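Local coordinates for protein exosome complex component Rrp42 (Pyrococcus abyssi, PDB 2PO1) that probably forms a non-catalytic part of the archaeal exosome, an RNA-degrading complex, and contributes to structuring the Rrp41 active site, at residues 66-71 with 188-193; 126-131 with 137-142. One frame throughout, in Å; residues are numbered along the deposited sequence.

Contacts 1 and 2 meet on one mixed sheet, where strands 60-71 and 135-147 run side by side, and their centres are about 5 Å apart. Both are buried contacts, although Thr68 in contact 1 is partly exposed, but their chemistry differs. Contact 1 (66-71 with 188-193) is small and wholly apolar: methyl groups of a strand meet a leucine from the loop that follows strand 186-189. Contact 2 (126-131 with 137-142) joins a loop to the strand it leads into, and adds a backbone hydrogen bond and a water to its apolar contacts. Val139 packs in both neighbourhoods. Both lie near the RNA, and Val138 and Phe140 of contact 2 touch a nucleotide; the chain of another protein is reached from both.

Contact 1 (66-71 with 188-193); sequences IKTSLG and EPLPVE
Leu190 drives one methyl, CD2, toward two methyls of strand 60-71. The closer is CG2 of Ile66, 4.0 Å from Leu190 CD2, and the two side chains cross obliquely; CG2 of Thr68 is at the looser distance of 4.4 Å from the same Leu190 CD2. Ile66 offers this branch because CG2 lies anti to the backbone N, with CG1 turned back beside that N (chi1 -56°). A threonine suits the second place, which is partly exposed, since it still has a methyl to set against Leu190; its backbone N bonds to Glu50 OE2. Ile66 and Thr68, two apart on a strand, point toward the leucine, whereas Lys67 between them reaches the other way and gives NZ to backbone atoms of a neighbouring protein's chain. In this RNase PH-family fold the contact joins the mixed sheet to the segment that leaves a small three-stranded antiparallel sheet at strand 186-189. The loop bends just after Leu190: Pro191 is the centre of an inverse gamma turn, closed by a weak bond from Val192 N to Leu190 O (2.7 Å). Farther out, Leu164 of helix 152-166 packs against both Ile66 and Leu190, Val139 does so from the neighbouring strand, and Val169 of strand 168-174 touches both Thr68 and Leu190. Glu188, on strand 186-189, makes a salt bridge with Lys171.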
loop_
_atom_site.group_PDB
_atom_site.type_symbol
_atom_site.label_atom_id
_atom_site.label_comp_id
_atom_site.label_asym_id
_atom_site.label_seq_id
_atom_site.Cartn_x
_atom_site.Cartn_y
_atom_site.Cartn_z
ATOM N N ILE C 66 -1.652 22.097 -14.157
ATOM C CA ILE C 66 -2.650 21.396 -14.956
ATOM C C ILE C 66 -1.907 20.639 -15.982
ATOM O O ILE C 66 -1.063 21.192 -16.663
ATOM C CB ILE C 66 -3.624 22.375 -15.683
ATOM C CG1 ILE C 66 -4.312 23.315 -14.679
ATOM C CG2 ILE C 66 -4.596 21.606 -16.547
ATOM C CD1 ILE C 66 -5.254 22.682 -13.665
ATOM N N LYS C 67 -2.117 19.333 -16.023
ATOM C CA LYS C 67 -1.558 18.554 -17.111
ATOM C C LYS C 67 -2.690 17.820 -17.715
ATOM O O LYS C 67 -3.501 17.264 -16.986
ATOM C CB LYS C 67 -0.619 17.466 -16.591
ATOM C CG LYS C 67 0.485 17.926 -15.741
ATOM C CD LYS C 67 1.513 18.521 -16.612
ATOM C CE LYS C 67 2.353 17.371 -17.139
ATOM N NZ LYS C 67 3.296 17.980 -18.049
ATOM N N THR C 68 -2.716 17.767 -19.043
ATOM C CA THR C 68 -3.769 17.084 -19.757
ATOM C C THR C 68 -3.190 16.001 -20.648
ATOM O O THR C 68 -2.058 16.089 -21.093
ATOM C CB THR C 68 -4.489 18.065 -20.617
ATOM O OG1 THR C 68 -3.581 18.493 -21.628
ATOM C CG2 THR C 68 -4.897 19.252 -19.778
ATOM N N SER C 69 -3.943 14.933 -20.858
ATOM C CA SER C 69 -3.602 14.028 -21.917
ATOM C C SER C 69 -4.895 13.553 -22.533
ATOM O O SER C 69 -5.985 14.048 -22.220
ATOM C CB SER C 69 -2.816 12.858 -21.341
ATOM O OG SER C 69 -3.577 12.337 -20.285
ATOM N N LEU C 70 -4.790 12.584 -23.414
ATOM C CA LEU C 70 -5.962 12.038 -24.015
ATOM C C LEU C 70 -6.107 10.662 -23.467
ATOM O O LEU C 70 -5.131 9.925 -23.374
ATOM C CB LEU C 70 -5.825 12.016 -25.543
ATOM C CG LEU C 70 -5.757 13.392 -26.232
ATOM C CD1 LEU C 70 -5.562 13.255 -27.766
ATOM C CD2 LEU C 70 -7.004 14.193 -25.905
ATOM N N GLY C 71 -7.321 10.305 -23.102
ATOM C CA GLY C 71 -7.575 8.978 -22.604
ATOM C C GLY C 71 -9.014 8.632 -22.879
ATOM O O GLY C 71 -9.740 9.406 -23.473
ATOM N N GLU C 188 -4.975 25.610 -27.294
ATOM C CA GLU C 188 -6.208 26.349 -27.137
ATOM C C GLU C 188 -6.475 26.325 -25.686
ATOM O O GLU C 188 -5.938 25.472 -24.981
ATOM C CB GLU C 188 -7.330 25.619 -27.873
ATOM C CG GLU C 188 -7.268 24.140 -27.600
ATOM C CD GLU C 188 -8.449 23.376 -28.086
ATOM O OE1 GLU C 188 -8.793 22.428 -27.393
ATOM O OE2 GLU C 188 -9.012 23.681 -29.154
ATOM N N PRO C 189 -7.338 27.222 -25.204
ATOM C CA PRO C 189 -7.655 27.092 -23.784
ATOM C C PRO C 189 -8.510 25.871 -23.520
ATOM O O PRO C 189 -9.007 25.238 -24.460
ATOM C CB PRO C 189 -8.514 28.313 -23.494
ATOM C CG PRO C 189 -8.295 29.239 -24.702
ATOM C CD PRO C 189 -8.026 28.356 -25.839
ATOM N N LEU C 190 -8.723 25.590 -22.253
ATOM C CA LEU C 190 -9.581 24.477 -21.845
ATOM C C LEU C 190 -10.977 25.102 -21.838
ATOM O O LEU C 190 -11.082 26.328 -21.875
ATOM C CB LEU C 190 -9.138 24.028 -20.459
ATOM C CG LEU C 190 -8.726 22.602 -20.053
ATOM C CD1 LEU C 190 -8.463 21.622 -21.133
ATOM C CD2 LEU C 190 -7.632 22.640 -18.912
ATOM N N PRO C 191 -12.051 24.291 -21.910
ATOM C CA PRO C 191 -13.306 25.051 -21.928
ATOM C C PRO C 191 -13.686 25.485 -20.519
ATOM O O PRO C 191 -14.493 24.820 -19.870
ATOM C CB PRO C 191 -14.301 24.057 -22.537
ATOM C CG PRO C 191 -13.740 22.694 -22.180
ATOM C CD PRO C 191 -12.256 22.835 -22.086
ATOM N N VAL C 192 -13.063 26.566 -20.037
ATOM C CA VAL C 192 -13.335 27.056 -18.701
ATOM C C VAL C 192 -14.421 28.121 -18.808
ATOM O O VAL C 192 -14.241 29.181 -19.427
ATOM C CB VAL C 192 -12.103 27.651 -17.983
ATOM C CG1 VAL C 192 -12.455 27.970 -16.542
ATOM C CG2 VAL C 192 -10.906 26.692 -18.020
ATOM N N GLU C 193 -15.552 27.846 -18.190
ATOM C CA GLU C 193 -16.708 28.683 -18.411
ATOM C C GLU C 193 -17.214 29.416 -17.206
ATOM O O GLU C 193 -17.960 30.366 -17.332
ATOM C CB GLU C 193 -17.778 27.818 -18.980
ATOM C CG GLU C 193 -17.238 27.171 -20.195
ATOM C CD GLU C 193 -18.259 26.401 -20.945
ATOM O OE1 GLU C 193 -19.297 26.084 -20.347
ATOM O OE2 GLU C 193 -18.001 26.105 -22.126
#

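Contact 2 (126-131 with 137-142); sequences EKMVIV and RVVFID. With nucleotides of chain A.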
loop_
_atom_site.group_PDB
_atom_site.type_symbol
_atom_site.label_atom_id
_atom_site.label_comp_id
_atom_site.label_asym_id
_atom_site.label_seq_id
_atom_site.Cartn_x
_atom_site.Cartn_y
_atom_site.Cartn_z
ATOM N N GLU C 126 -17.907 18.349 -21.251
ATOM C CA GLU C 126 -18.592 18.018 -22.497
ATOM C C GLU C 126 -17.856 18.590 -23.698
ATOM O O GLU C 126 -18.003 18.121 -24.811
ATOM C CB GLU C 126 -20.010 18.542 -22.424
ATOM C CG GLU C 126 -20.915 17.603 -21.684
ATOM C CD GLU C 126 -21.756 18.311 -20.672
ATOM O OE1 GLU C 126 -22.945 18.618 -20.978
ATOM O OE2 GLU C 126 -21.208 18.587 -19.581
ATOM N N LYS C 127 -17.047 19.598 -23.466
ATOM C CA LYS C 127 -16.289 20.237 -24.509
ATOM C C LYS C 127 -14.874 19.680 -24.523
ATOM O O LYS C 127 -13.929 20.339 -24.961
ATOM C CB LYS C 127 -16.302 21.748 -24.297
ATOM C CG LYS C 127 -17.695 22.316 -24.386
ATOM C CD LYS C 127 -17.724 23.827 -24.373
ATOM C CE LYS C 127 -19.150 24.358 -24.708
ATOM N NZ LYS C 127 -19.093 25.832 -24.739
ATOM N N MET C 128 -14.727 18.456 -24.031
ATOM C CA MET C 128 -13.406 17.847 -23.883
ATOM C C MET C 128 -13.420 16.460 -24.481
ATOM O O MET C 128 -12.531 15.636 -24.226
ATOM C CB MET C 128 -13.006 17.790 -22.401
ATOM C CG MET C 128 -12.457 19.080 -21.914
ATOM S SD MET C 128 -12.149 19.087 -20.160
ATOM C CE MET C 128 -11.716 17.393 -19.850
ATOM N N VAL C 129 -14.416 16.228 -25.326
ATOM C CA VAL C 129 -14.578 14.959 -26.005
ATOM C C VAL C 129 -13.941 15.027 -27.380
ATOM O O VAL C 129 -14.112 16.011 -28.092
ATOM C CB VAL C 129 -16.063 14.592 -26.142
ATOM C CG1 VAL C 129 -16.219 13.374 -26.985
ATOM C CG2 VAL C 129 -16.637 14.359 -24.773
ATOM N N ILE C 130 -13.163 14.015 -27.736
ATOM C CA ILE C 130 -12.590 13.965 -29.081
ATOM C C ILE C 130 -13.319 12.921 -29.901
ATOM O O ILE C 130 -13.783 13.195 -31.008
ATOM C CB ILE C 130 -11.072 13.658 -29.073
ATOM C CG1 ILE C 130 -10.339 14.596 -28.116
ATOM C CG2 ILE C 130 -10.495 13.720 -30.478
ATOM C CD1 ILE C 130 -10.628 16.085 -28.320
ATOM N N VAL C 131 -13.425 11.714 -29.369
ATOM C CA VAL C 131 -14.241 10.691 -30.006
ATOM C C VAL C 131 -15.135 10.222 -28.885
ATOM O O VAL C 131 -14.637 9.665 -27.907
ATOM C CB VAL C 131 -13.384 9.535 -30.518
ATOM C CG1 VAL C 131 -14.242 8.477 -31.185
ATOM C CG2 VAL C 131 -12.325 10.068 -31.465
ATOM N N ARG C 137 -10.236 14.410 -23.523
ATOM C CA ARG C 137 -9.216 15.064 -22.771
ATOM C C ARG C 137 -9.344 14.674 -21.305
ATOM O O ARG C 137 -10.461 14.595 -20.748
ATOM C CB ARG C 137 -9.271 16.587 -22.940
ATOM C CG ARG C 137 -7.863 17.064 -23.230
ATOM C CD ARG C 137 -7.813 18.505 -23.428
ATOM N NE ARG C 137 -8.040 18.929 -24.811
ATOM C CZ ARG C 137 -7.123 18.904 -25.762
ATOM N NH1 ARG C 137 -7.425 19.389 -26.949
ATOM N NH2 ARG C 137 -5.918 18.389 -25.537
ATOM N N VAL C 138 -8.188 14.399 -20.724
ATOM C CA VAL C 138 -8.057 14.070 -19.313
ATOM C C VAL C 138 -7.264 15.190 -18.681
ATOM O O VAL C 138 -6.146 15.490 -19.101
ATOM C CB VAL C 138 -7.399 12.693 -19.159
ATOM C CG1 VAL C 138 -7.294 12.318 -17.667
ATOM C CG2 VAL C 138 -8.245 11.713 -19.867
ATOM N N VAL C 139 -7.872 15.830 -17.695
ATOM C CA VAL C 139 -7.267 16.987 -17.056
ATOM C C VAL C 139 -6.965 16.669 -15.605
ATOM O O VAL C 139 -7.888 16.387 -14.809
ATOM C CB VAL C 139 -8.207 18.236 -17.164
ATOM C CG1 VAL C 139 -7.617 19.426 -16.400
ATOM C CG2 VAL C 139 -8.392 18.613 -18.620
ATOM N N PHE C 140 -5.681 16.659 -15.292
ATOM C CA PHE C 140 -5.192 16.535 -13.917
ATOM C C PHE C 140 -4.943 17.904 -13.268
ATOM O O PHE C 140 -4.124 18.723 -13.742
ATOM C CB PHE C 140 -3.886 15.709 -13.871
ATOM C CG PHE C 140 -4.016 14.349 -14.401
ATOM C CD1 PHE C 140 -3.812 14.098 -15.746
ATOM C CD2 PHE C 140 -4.323 13.282 -13.559
ATOM C CE1 PHE C 140 -3.924 12.785 -16.241
ATOM C CE2 PHE C 140 -4.441 11.973 -14.066
ATOM C CZ PHE C 140 -4.229 11.734 -15.387
ATOM N N ILE C 141 -5.671 18.151 -12.193
ATOM C CA ILE C 141 -5.477 19.318 -11.411
ATOM C C ILE C 141 -4.603 18.839 -10.258
ATOM O O ILE C 141 -5.054 18.083 -9.396
ATOM C CB ILE C 141 -6.753 19.905 -10.872
ATOM C CG1 ILE C 141 -7.733 20.144 -12.012
ATOM C CG2 ILE C 141 -6.412 21.164 -10.079
ATOM C CD1 ILE C 141 -9.025 20.744 -11.559
ATOM N N ASP C 142 -3.325 19.195 -10.318
ATOM C CA ASP C 142 -2.405 18.668 -9.323
ATOM C C ASP C 142 -2.008 19.838 -8.431
ATOM O O ASP C 142 -1.439 20.875 -8.897
ATOM C CB ASP C 142 -1.212 17.965 -9.947
ATOM C CG ASP C 142 -1.551 16.621 -10.458
ATOM O OD1 ASP C 142 -1.371 16.403 -11.679
ATOM O OD2 ASP C 142 -2.090 15.785 -9.691
ATOM P P A A 6 -3.026 8.796 -10.735
ATOM O OP1 A A 6 -3.101 10.075 -9.978
ATOM O OP2 A A 6 -2.251 8.751 -12.003
ATOM O "O5'" A A 6 -4.517 8.310 -11.087
ATOM C "C5'" A A 6 -5.340 9.025 -12.023
ATOM C "C4'" A A 6 -6.819 9.047 -11.630
ATOM O "O4'" A A 6 -7.630 9.456 -12.770
ATOM C "C3'" A A 6 -7.433 7.728 -11.163
ATOM O "O3'" A A 6 -8.485 8.041 -10.256
ATOM C "C2'" A A 6 -7.931 7.120 -12.483
ATOM O "O2'" A A 6 -9.044 6.263 -12.301
ATOM C "C1'" A A 6 -8.307 8.344 -13.329
ATOM N N9 A A 6 -7.913 8.275 -14.735
ATOM C C8 A A 6 -6.744 8.743 -15.260
ATOM N N7 A A 6 -6.626 8.567 -16.551
ATOM C C5 A A 6 -7.806 7.935 -16.912
ATOM C C6 A A 6 -8.306 7.471 -18.158
ATOM N N6 A A 6 -7.631 7.592 -19.307
ATOM N N1 A A 6 -9.525 6.879 -18.181
ATOM C C2 A A 6 -10.200 6.760 -17.034
ATOM N N3 A A 6 -9.828 7.159 -15.811
ATOM C C4 A A 6 -8.614 7.747 -15.804
HETATM O O HOH W 1 -11.118 20.537 -24.604
#
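Met128 and Arg137 cross at about a right angle, their CB atoms 4.0 Å apart, and their backbones are joined as well. Arg137 N donates to Met128 O over 2.7 Å, with an N-H...O angle of 165°, a nearly straight bond that fixes the loop to strand 135-147; farther along the loop, Ile130 and Val131 form a classic beta bulge. The methionine then runs on toward the strand: its CG is anti to the carbonyl carbon (chi1 -82°), and a bend at chi3 brings Met128 CE within 3.7 Å of Val139 CG2, again at roughly a right angle. Met128 CE also lies 3.2 Å from Arg137 O, a tight packing contact. A long, flexible, unbranched side chain suits this place, since it begins beside Arg137 and still reaches a valine two residues on. An alanine at Met128 would keep the backbone bond but is likely to leave Val139 CG2 without its methyl partner and open a gap there. Of the Arg137 side chain, CB packs on Met128; the chain bends at chi3, and NH1 bonds to Pro170 O. A water at the guanidinium edge, in its plane, donates to Lys127 O at 2.8 Å and is only weakly held by Arg137 NE. Val138 points away from the loop, and its CG1 comes within 4.0 Å of N7 of nucleotide A6 of chain A. The Phe140 ring meets that nucleotide's C5' at its edge, in plane, with Phe140 CE2 3.7 Å from C5'; these are apolar contacts to sugar and base alike. One straight backbone bond and a methyl contact, with a water held weakly on the Arg137 side, thus imply a loop fixed at Arg137 and packed at Val139.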